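Local coordinates for adapter protein MecA 2 (PDB 3JTN) that acts as an adaptor that delivers unfolded and aggregated proteins, and the competence factor ComK, to the ClpC protease, with this C-terminal domain interacting with ClpC, at residues A[6-9]-A[10-14]. Sequence-based numbering, arbitrary orientation.
Sequences QFHS and FEDII
F7 and I13 meet at the turn where strand 3-7 of the antiparallel sheet hands over to helix 10-22, a local strand-to-helix junction in the ClpC-interacting C-terminal domain of this MecA-family adaptor. The two side chains cross at about a right angle. I13 CG1 lies over one face of the F7 ring in a CH-pi contact, 3.7 Å from its centroid and offset toward the rim. Between these two side chains the closest atoms are F7 CG and I13 CG1, 3.5 Å apart, and I13 CD1 reaches on to F7 CD2. I13 gets there because CG1 sits anti to the carbonyl carbon (chi1 -60°), which swings that branch toward the ring rather than CG2. Beyond the pair, F7 also touches L39 and I13 touches Y37, both on strand 36-41, while I86 of helix 82-87 packs against I13. With the ring cut back to an alanine at F7, I13 CG1 loses its aromatic partner, and a gap would probably open between strand and helix in this buried spot.

The polar side of the turn belongs to S9 and D12. D12 N donates to S9 O at 3.0 Å. In return the D12 carboxylate folds back over the turn, and OD2 weakly accepts S9 N at 3.3 Å, the bond fairly straight at 156°. The backbone N-H of S9 is thus met, weakly, by a side-chain acceptor from the first turn of the helix. H8 CB also lies against the same oxygen, its imidazole turned 45° from the carboxylate plane. S9 OG adds a second, weak hydrogen bond to D12 OD2, at 3.5 Å.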
# COMPACT_ATOMS: atom_id res chain seq x y z
N GLN A 6 4.89 -0.42 5.68
CA GLN A 6 4.72 -1.77 6.17
C GLN A 6 3.45 -1.79 6.99
O GLN A 6 3.00 -0.76 7.48
CB GLN A 6 5.93 -2.24 6.99
CG GLN A 6 6.20 -1.47 8.25
CD GLN A 6 7.50 -1.92 8.91
OE1 GLN A 6 8.21 -1.12 9.53
NE2 GLN A 6 7.83 -3.19 8.75
N PHE A 7 2.86 -2.97 7.14
CA PHE A 7 1.58 -3.07 7.81
C PHE A 7 1.59 -4.18 8.84
O PHE A 7 2.24 -5.21 8.65
CB PHE A 7 0.46 -3.24 6.78
CG PHE A 7 0.25 -2.01 5.94
CD1 PHE A 7 -0.63 -1.02 6.35
CD2 PHE A 7 0.98 -1.83 4.78
CE1 PHE A 7 -0.80 0.12 5.59
CE2 PHE A 7 0.81 -0.69 4.02
CZ PHE A 7 -0.07 0.29 4.42
N HIS A 8 0.92 -3.95 9.96
CA HIS A 8 0.89 -4.93 11.02
C HIS A 8 0.26 -6.21 10.47
O HIS A 8 0.86 -7.29 10.56
CB HIS A 8 0.11 -4.40 12.21
CG HIS A 8 -0.18 -5.44 13.24
ND1 HIS A 8 0.82 -6.12 13.91
CD2 HIS A 8 -1.35 -5.94 13.71
CE1 HIS A 8 0.27 -6.98 14.75
NE2 HIS A 8 -1.04 -6.89 14.65
N SER A 9 -0.92 -6.08 9.89
CA SER A 9 -1.58 -7.22 9.25
C SER A 9 -2.18 -6.81 7.91
O SER A 9 -2.35 -5.63 7.63
CB SER A 9 -2.67 -7.79 10.15
OG SER A 9 -3.59 -6.79 10.52
N PHE A 10 -2.49 -7.80 7.08
CA PHE A 10 -3.10 -7.53 5.78
C PHE A 10 -4.44 -6.81 5.94
O PHE A 10 -4.90 -6.11 5.04
CB PHE A 10 -3.29 -8.82 4.97
CG PHE A 10 -3.82 -8.57 3.59
CD1 PHE A 10 -2.97 -8.26 2.55
CD2 PHE A 10 -5.18 -8.61 3.34
CE1 PHE A 10 -3.45 -8.01 1.29
CE2 PHE A 10 -5.68 -8.36 2.07
CZ PHE A 10 -4.81 -8.06 1.05
N GLU A 11 -5.08 -6.97 7.10
CA GLU A 11 -6.33 -6.28 7.36
C GLU A 11 -6.17 -4.76 7.40
O GLU A 11 -7.07 -4.03 7.01
CB GLU A 11 -6.99 -6.79 8.65
CG GLU A 11 -7.77 -8.07 8.47
CD GLU A 11 -8.42 -8.55 9.75
OE1 GLU A 11 -7.94 -8.17 10.84
OE2 GLU A 11 -9.40 -9.32 9.68
N ASP A 12 -5.02 -4.29 7.87
CA ASP A 12 -4.78 -2.85 7.88
C ASP A 12 -4.71 -2.34 6.45
O ASP A 12 -5.02 -1.18 6.17
CB ASP A 12 -3.50 -2.52 8.65
CG ASP A 12 -3.63 -2.76 10.16
OD1 ASP A 12 -4.62 -2.27 10.76
OD2 ASP A 12 -2.75 -3.43 10.74
N ILE A 13 -4.32 -3.22 5.53
CA ILE A 13 -4.30 -2.86 4.12
C ILE A 13 -5.70 -2.91 3.57
O ILE A 13 -6.06 -2.11 2.72
CB ILE A 13 -3.36 -3.76 3.28
CG1 ILE A 13 -1.91 -3.65 3.80
CG2 ILE A 13 -3.38 -3.36 1.80
CD1 ILE A 13 -0.89 -4.37 2.90
N ILE A 14 -6.53 -3.84 4.06
CA ILE A 14 -7.90 -3.90 3.57
C ILE A 14 -8.64 -2.65 4.00
O ILE A 14 -9.32 -2.00 3.20
CB ILE A 14 -8.63 -5.16 4.05
CG1 ILE A 14 -8.19 -6.37 3.22
CG2 ILE A 14 -10.14 -4.98 3.92
CD1 ILE A 14 -8.49 -7.69 3.87